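Serine protease pet (Escherichia coli, PDB 4OM9) is a secreted autotransporter enterotoxin of enteroaggregative strains, a serine protease that probably cleaves the cytoskeletal protein alpha-fodrin inside host cells. Local coordinates at residues 352-357 and 373-378; 656-661 and 678-683. All coordinates share one frame; numbering follows the deposited sequence.

Contact 1: residues 352-357 and 373-378; sequences NIKYAS and QAQNTN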
ATOM      1  N   ASN A 352       3.167 -25.169 -31.486  1.00 37.11           N
ATOM      2  CA  ASN A 352       3.597 -24.688 -32.800  1.00 37.99           C
ATOM      3  C   ASN A 352       2.538 -24.913 -33.862  1.00 37.85           C
ATOM      4  O   ASN A 352       2.823 -25.384 -34.935  1.00 37.11           O
ATOM      5  CB  ASN A 352       4.916 -25.338 -33.237  1.00 37.49           C
ATOM      6  CG  ASN A 352       5.571 -24.588 -34.400  1.00 43.71           C
ATOM      7  OD1 ASN A 352       5.095 -23.532 -34.806  1.00 37.52           O
ATOM      8  ND2 ASN A 352       6.646 -25.140 -34.948  1.00 36.69           N
ATOM      9  N   ILE A 353       1.306 -24.563 -33.528  1.00 33.48           N
ATOM     10  CA  ILE A 353       0.235 -24.421 -34.509  1.00 35.24           C
ATOM     11  C   ILE A 353      -0.481 -23.163 -34.069  1.00 33.32           C
ATOM     12  O   ILE A 353      -0.119 -22.567 -33.052  1.00 32.10           O
ATOM     13  CB  ILE A 353      -0.776 -25.610 -34.515  1.00 37.98           C
ATOM     14  CG1 ILE A 353      -1.442 -25.710 -33.128  1.00 35.64           C
ATOM     15  CG2 ILE A 353      -0.106 -26.898 -34.879  1.00 38.29           C
ATOM     16  CD1 ILE A 353      -2.498 -26.825 -32.981  1.00 36.12           C
ATOM     17  N   LYS A 354      -1.518 -22.796 -34.813  1.00 38.65           N
ATOM     18  CA  LYS A 354      -2.416 -21.732 -34.398  1.00 37.12           C
ATOM     19  C   LYS A 354      -3.638 -22.286 -33.686  1.00 38.22           C
ATOM     20  O   LYS A 354      -4.207 -23.306 -34.099  1.00 41.74           O
ATOM     21  CB  LYS A 354      -2.853 -20.904 -35.609  1.00 38.24           C
ATOM     22  CG  LYS A 354      -1.736 -20.100 -36.251  1.00 35.65           C
ATOM     23  CD  LYS A 354      -2.324 -19.104 -37.221  1.00 40.25           C
ATOM     24  CE  LYS A 354      -1.244 -18.274 -37.914  1.00 47.44           C
ATOM     25  NZ  LYS A 354       0.136 -18.823 -37.729  1.00 37.47           N
ATOM     26  N   TYR A 355      -4.037 -21.636 -32.597  1.00 37.24           N
ATOM     27  CA  TYR A 355      -5.375 -21.872 -32.081  1.00 36.52           C
ATOM     28  C   TYR A 355      -6.282 -21.157 -33.078  1.00 35.77           C
ATOM     29  O   TYR A 355      -5.899 -20.121 -33.635  1.00 36.45           O
ATOM     30  CB  TYR A 355      -5.570 -21.359 -30.627  1.00 31.91           C
ATOM     31  CG  TYR A 355      -6.872 -21.871 -30.054  1.00 29.58           C
ATOM     32  CD1 TYR A 355      -6.953 -23.138 -29.499  1.00 29.23           C
ATOM     33  CD2 TYR A 355      -8.027 -21.113 -30.147  1.00 29.90           C
ATOM     34  CE1 TYR A 355      -8.160 -23.634 -29.029  1.00 31.66           C
ATOM     35  CE2 TYR A 355      -9.222 -21.580 -29.690  1.00 33.11           C
ATOM     36  CZ  TYR A 355      -9.295 -22.845 -29.127  1.00 32.10           C
ATOM     37  OH  TYR A 355     -10.509 -23.299 -28.673  1.00 30.78           O
ATOM     38  N   ALA A 356      -7.446 -21.738 -33.333  1.00 35.22           N
ATOM     39  CA  ALA A 356      -8.447 -21.160 -34.230  1.00 41.57           C
ATOM     40  C   ALA A 356      -8.696 -19.674 -33.968  1.00 39.08           C
ATOM     41  O   ALA A 356      -8.577 -19.205 -32.839  1.00 39.11           O
ATOM     42  CB  ALA A 356      -9.763 -21.939 -34.115  1.00 40.26           C
ATOM     43  N   SER A 357      -9.070 -18.954 -35.020  1.00 43.44           N
ATOM     44  CA  SER A 357      -9.123 -17.497 -34.969  1.00 42.42           C
ATOM     45  C   SER A 357     -10.514 -16.942 -34.676  1.00 42.74           C
ATOM     46  O   SER A 357     -10.670 -15.744 -34.448  1.00 45.18           O
ATOM     47  CB  SER A 357      -8.620 -16.903 -36.282  1.00 41.32           C
ATOM     48  OG  SER A 357      -9.689 -16.761 -37.194  1.00 50.22           O
ATOM     49  N   GLN A 373       4.681 -19.623 -32.370  1.00 31.62           N
ATOM     50  CA  GLN A 373       4.250 -18.806 -33.504  1.00 32.51           C
ATOM     51  C   GLN A 373       3.074 -17.872 -33.165  1.00 31.69           C
ATOM     52  O   GLN A 373       2.329 -18.115 -32.236  1.00 30.59           O
ATOM     53  CB  GLN A 373       3.887 -19.694 -34.704  1.00 33.93           C
ATOM     54  CG  GLN A 373       2.828 -20.797 -34.484  1.00 33.68           C
ATOM     55  CD  GLN A 373       2.498 -21.563 -35.803  1.00 35.31           C
ATOM     56  OE1 GLN A 373       1.674 -21.117 -36.593  1.00 36.02           O
ATOM     57  NE2 GLN A 373       3.169 -22.684 -36.035  1.00 36.01           N
ATOM     58  N   ALA A 374       2.923 -16.794 -33.929  1.00 34.56           N
ATOM     59  CA  ALA A 374       1.797 -15.887 -33.723  1.00 32.65           C
ATOM     60  C   ALA A 374       0.498 -16.650 -33.961  1.00 35.08           C
ATOM     61  O   ALA A 374       0.438 -17.549 -34.812  1.00 37.15           O
ATOM     62  CB  ALA A 374       1.890 -14.661 -34.643  1.00 32.92           C
ATOM     63  N   GLN A 375      -0.543 -16.248 -33.241  1.00 34.66           N
ATOM     64  CA  GLN A 375      -1.779 -17.018 -33.165  1.00 33.97           C
ATOM     65  C   GLN A 375      -2.928 -16.365 -33.909  1.00 34.83           C
ATOM     66  O   GLN A 375      -3.870 -17.053 -34.306  1.00 37.58           O
ATOM     67  CB  GLN A 375      -2.170 -17.219 -31.707  1.00 29.80           C
ATOM     68  CG  GLN A 375      -1.180 -18.068 -30.941  1.00 31.68           C
ATOM     69  CD  GLN A 375      -1.186 -19.509 -31.412  1.00 34.70           C
ATOM     70  OE1 GLN A 375      -2.151 -20.261 -31.180  1.00 32.15           O
ATOM     71  NE2 GLN A 375      -0.112 -19.905 -32.078  1.00 30.60           N
ATOM     72  N   ASN A 376      -2.838 -15.053 -34.122  1.00 32.06           N
ATOM     73  CA  ASN A 376      -3.958 -14.299 -34.687  1.00 36.49           C
ATOM     74  C   ASN A 376      -5.284 -14.651 -33.973  1.00 36.20           C
ATOM     75  O   ASN A 376      -6.330 -14.805 -34.594  1.00 34.63           O
ATOM     76  CB  ASN A 376      -4.055 -14.559 -36.199  1.00 39.51           C
ATOM     77  CG  ASN A 376      -5.099 -13.686 -36.889  1.00 43.94           C
ATOM     78  OD1 ASN A 376      -5.460 -12.613 -36.396  1.00 44.69           O
ATOM     79  ND2 ASN A 376      -5.608 -14.164 -38.023  1.00 47.36           N
ATOM     80  N   THR A 377      -5.231 -14.774 -32.650  1.00 36.20           N
ATOM     81  CA  THR A 377      -6.452 -14.971 -31.870  1.00 36.68           C
ATOM     82  C   THR A 377      -6.220 -14.479 -30.460  1.00 32.24           C
ATOM     83  O   THR A 377      -5.132 -14.002 -30.150  1.00 27.70           O
ATOM     84  CB  THR A 377      -6.916 -16.475 -31.831  1.00 35.95           C
ATOM     85  OG1 THR A 377      -8.312 -16.554 -31.499  1.00 32.95           O
ATOM     86  CG2 THR A 377      -6.104 -17.259 -30.812  1.00 31.82           C
ATOM     87  N   ASN A 378      -7.244 -14.609 -29.613  1.00 32.52           N
ATOM     88  CA  ASN A 378      -7.177 -14.137 -28.233  1.00 30.61           C
ATOM     89  C   ASN A 378      -6.865 -15.254 -27.263  1.00 27.48           C
ATOM     90  O   ASN A 378      -7.215 -16.409 -27.488  1.00 25.77           O
ATOM     91  CB  ASN A 378      -8.482 -13.439 -27.835  1.00 28.59           C
ATOM     92  CG  ASN A 378      -8.762 -12.208 -28.693  1.00 35.44           C
ATOM     93  OD1 ASN A 378      -7.850 -11.654 -29.328  1.00 33.35           O
ATOM     94  ND2 ASN A 378     -10.023 -11.776 -28.724  1.00 32.63           N
TER
HETATM   95  O   HOH W   1      -5.854 -18.368 -35.770  1.00 30.72           O
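The carboxamide of Gln375 bonds to the backbone of Ile353 and Tyr355 through both its nitrogen and its oxygen. Its NE2 gives one N-H to Ile353 O at 2.8 Å, nearly straight and in the amide plane, and the other to Gln373 O of its own segment. Gln375 OE1 takes the N-H of Tyr355 N at 2.7 Å from above the carbonyl plane, and also receives Trp351 NE1. CG starts beside the backbone N (chi1 -65°) and the chain then bends at chi2 (-68°), so that the amide can stand in for a neighbouring strand's peptide group. Four bonds thus fix the rotation of a buried amide. At the edge of the Tyr355 ring, near its plane, sits Thr377 CG2, while the ring's hydroxyl bonds to Asp359 and to Gly338 N.

The two segments run nearly parallel as successive coils of the right-handed beta-helix of autotransporter passenger domains; here strand 354-355 faces an irregular turn, and side chains and a water replace regular strand pairing. That water donates to Tyr355 O and Gln375 O. On the partly exposed side, Lys354 bends at its end to bring NZ to Gln373 OE1 (3.0 Å, in the carbonyl plane) and Ala374 O (3.2 Å). Thr377 OG1 lies 3.0 Å from Ala356 O, with Asp359 O as a competing acceptor.

Contact 2: residues 656-661 and 678-683; sequences MATDGS and LDRTAL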
ATOM      1  N   MET A 656      18.407  15.028  -3.529  1.00 44.75           N
ATOM      2  CA  MET A 656      19.265  15.936  -4.286  1.00 45.73           C
ATOM      3  C   MET A 656      18.422  16.680  -5.306  1.00 42.30           C
ATOM      4  O   MET A 656      17.912  16.083  -6.255  1.00 42.32           O
ATOM      5  CB  MET A 656      20.385  15.185  -5.000  1.00 45.21           C
ATOM      6  CG  MET A 656      21.136  14.222  -4.131  1.00 53.97           C
ATOM      7  SD  MET A 656      22.117  13.053  -5.095  1.00 79.80           S
ATOM      8  CE  MET A 656      22.893  12.100  -3.785  1.00 70.58           C
ATOM      9  N   ALA A 657      18.302  17.985  -5.137  1.00 35.87           N
ATOM     10  CA  ALA A 657      17.393  18.761  -5.961  1.00 35.67           C
ATOM     11  C   ALA A 657      18.034  20.047  -6.492  1.00 37.76           C
ATOM     12  O   ALA A 657      18.914  20.623  -5.875  1.00 39.24           O
ATOM     13  CB  ALA A 657      16.109  19.086  -5.158  1.00 34.97           C
ATOM     14  N   THR A 658      17.576  20.488  -7.651  1.00 42.31           N
ATOM     15  CA  THR A 658      17.980  21.766  -8.203  1.00 44.20           C
ATOM     16  C   THR A 658      16.703  22.511  -8.582  1.00 50.70           C
ATOM     17  O   THR A 658      15.868  21.973  -9.315  1.00 45.96           O
ATOM     18  CB  THR A 658      18.908  21.593  -9.433  1.00 52.34           C
ATOM     19  OG1 THR A 658      20.143  20.990  -9.023  1.00 55.62           O
ATOM     20  CG2 THR A 658      19.205  22.937 -10.084  1.00 53.78           C
ATOM     21  N   ASP A 659      16.544  23.726  -8.058  1.00 42.28           N
ATOM     22  CA  ASP A 659      15.317  24.509  -8.238  1.00 41.56           C
ATOM     23  C   ASP A 659      14.040  23.761  -7.839  1.00 38.37           C
ATOM     24  O   ASP A 659      14.085  22.838  -7.031  1.00 35.71           O
ATOM     25  CB  ASP A 659      15.222  24.976  -9.680  1.00 40.85           C
ATOM     26  CG  ASP A 659      16.391  25.881 -10.070  1.00 48.31           C
ATOM     27  OD1 ASP A 659      16.642  26.882  -9.359  1.00 45.91           O
ATOM     28  OD2 ASP A 659      17.069  25.579 -11.069  1.00 49.60           O
ATOM     29  N   GLY A 660      12.906  24.180  -8.399  1.00 37.73           N
ATOM     30  CA  GLY A 660      11.606  23.610  -8.066  1.00 36.82           C
ATOM     31  C   GLY A 660      11.224  23.963  -6.635  1.00 42.65           C
ATOM     32  O   GLY A 660      11.571  25.051  -6.140  1.00 40.50           O
ATOM     33  N   SER A 661      10.597  23.024  -5.924  1.00 42.56           N
ATOM     34  CA  SER A 661      10.340  23.176  -4.494  1.00 43.40           C
ATOM     35  C   SER A 661       9.990  21.854  -3.790  1.00 40.18           C
ATOM     36  O   SER A 661       9.638  20.876  -4.442  1.00 38.78           O
ATOM     37  CB  SER A 661       9.222  24.198  -4.284  1.00 41.38           C
ATOM     38  OG  SER A 661       8.028  23.737  -4.880  1.00 44.85           O
ATOM     39  N   LEU A 678      20.174  20.605  -1.453  1.00 40.34           N
ATOM     40  CA  LEU A 678      19.197  21.459  -2.114  1.00 36.19           C
ATOM     41  C   LEU A 678      19.855  22.749  -2.620  1.00 39.79           C
ATOM     42  O   LEU A 678      20.398  23.548  -1.841  1.00 40.25           O
ATOM     43  CB  LEU A 678      18.053  21.790  -1.164  1.00 35.73           C
ATOM     44  CG  LEU A 678      16.930  20.795  -0.845  1.00 35.49           C
ATOM     45  CD1 LEU A 678      17.274  19.330  -1.162  1.00 35.17           C
ATOM     46  CD2 LEU A 678      16.459  20.932   0.603  1.00 35.22           C
ATOM     47  N   ASP A 679      19.824  22.950  -3.931  1.00 46.54           N
ATOM     48  CA  ASP A 679      20.398  24.153  -4.514  1.00 45.15           C
ATOM     49  C   ASP A 679      19.311  24.995  -5.145  1.00 44.41           C
ATOM     50  O   ASP A 679      18.768  24.619  -6.172  1.00 45.07           O
ATOM     51  CB  ASP A 679      21.464  23.804  -5.546  1.00 43.27           C
ATOM     52  CG  ASP A 679      22.147  25.038  -6.107  1.00 48.28           C
ATOM     53  OD1 ASP A 679      22.007  26.117  -5.503  1.00 49.09           O
ATOM     54  OD2 ASP A 679      22.826  24.934  -7.155  1.00 50.48           O
ATOM     55  N   ARG A 680      19.007  26.136  -4.530  1.00 45.40           N
ATOM     56  CA  ARG A 680      17.900  26.991  -4.955  1.00 45.04           C
ATOM     57  C   ARG A 680      16.593  26.214  -4.833  1.00 42.08           C
ATOM     58  O   ARG A 680      15.638  26.432  -5.572  1.00 48.81           O
ATOM     59  CB  ARG A 680      18.124  27.501  -6.387  1.00 48.41           C
ATOM     60  CG  ARG A 680      19.539  28.020  -6.617  1.00 47.02           C
ATOM     61  CD  ARG A 680      19.725  28.678  -7.974  1.00 47.85           C
ATOM     62  NE  ARG A 680      19.495  27.771  -9.097  1.00 53.08           N
ATOM     63  CZ  ARG A 680      20.354  26.842  -9.508  1.00 58.24           C
ATOM     64  NH1 ARG A 680      21.508  26.660  -8.885  1.00 59.76           N
ATOM     65  NH2 ARG A 680      20.057  26.084 -10.545  1.00 56.44           N
ATOM     66  N   THR A 681      16.565  25.302  -3.873  1.00 37.31           N
ATOM     67  CA  THR A 681      15.408  24.452  -3.674  1.00 37.13           C
ATOM     68  C   THR A 681      14.721  24.670  -2.320  1.00 35.61           C
ATOM     69  O   THR A 681      15.119  24.091  -1.312  1.00 38.95           O
ATOM     70  CB  THR A 681      15.790  22.945  -3.843  1.00 41.21           C
ATOM     71  OG1 THR A 681      16.170  22.691  -5.211  1.00 38.62           O
ATOM     72  CG2 THR A 681      14.609  22.013  -3.450  1.00 36.61           C
ATOM     73  N   ALA A 682      13.673  25.490  -2.313  1.00 45.06           N
ATOM     74  CA  ALA A 682      12.997  25.853  -1.066  1.00 46.54           C
ATOM     75  C   ALA A 682      12.264  24.677  -0.400  1.00 51.39           C
ATOM     76  O   ALA A 682      11.522  23.938  -1.051  1.00 50.33           O
ATOM     77  CB  ALA A 682      12.026  26.993  -1.313  1.00 52.01           C
ATOM     78  N   LEU A 683      12.476  24.530   0.906  1.00 42.11           N
ATOM     79  CA  LEU A 683      11.898  23.444   1.677  1.00 41.28           C
ATOM     80  C   LEU A 683      10.882  23.950   2.686  1.00 45.69           C
ATOM     81  O   LEU A 683      11.227  24.710   3.595  1.00 48.98           O
ATOM     82  CB  LEU A 683      12.995  22.665   2.402  1.00 35.87           C
ATOM     83  CG  LEU A 683      12.472  21.602   3.381  1.00 38.02           C
ATOM     84  CD1 LEU A 683      11.494  20.669   2.702  1.00 39.01           C
ATOM     85  CD2 LEU A 683      13.610  20.815   3.979  1.00 35.71           C
TER
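Thr681 packs its methyl CG2 against Ala657 CB at 3.7 Å, and Leu678 CD1 approaches the same Ala657 CB on the inner, buried side. The Thr681 hydroxyl OG1, held beside its own backbone N (chi1 -66°), donates to Asp659 O over 2.8 Å. It thereby ties the two turns together where strand pairing has lapsed. Before the turn the backbones pair as parallel strands: Asp679 N binds Ala657 O at 3.2 Å, and Asp659 N binds Asp679 O at 3.0 Å. These are neighbouring coils of the right-handed beta-helix, stacked in register as each segment turns a corner, strand 655-658 into 661-664 and 676-679 into 682-685. Asp659, Gly660 and Arg680 take positive phi at this corner.

Outside, the packing gives way to charge. Arg680 lies alongside Asp659, the guanidinium and carboxylate planes 63° apart, so this two-pronged pair is twisted rather than flat. Arg680 NE makes a weak bond to Asp659 OD1, and Arg680 NH2 meets Asp659 OD2 at 3.1 Å from above the carboxylate plane. Arg680 NH1 turns to Asp679 OD2 at 2.8 Å, so one exposed cation bridges two acids and probably eases their mutual repulsion. The other oxygen, Asp679 OD1, bonds Thr700 OG1 on the next coil.

Contacts 1 and 2 belong to different stretches of the same beta-helical stalk, in series along the chain: residues 352-378 close before 656-683 open. Their centres are 54 Å apart and their nearest atoms about 44 Å, so neither touches the other. Both join successive coils, irregularly in contact 1 and with regular strand pairing up to the corner in contact 2. Each is placed by the parallel coils it joins, contact 1 lying farther from the centre of the chain (38 Å, against 28 Å for contact 2, centre to centre). The proteolytic site is probably in the N-terminal protease-like region of the chain.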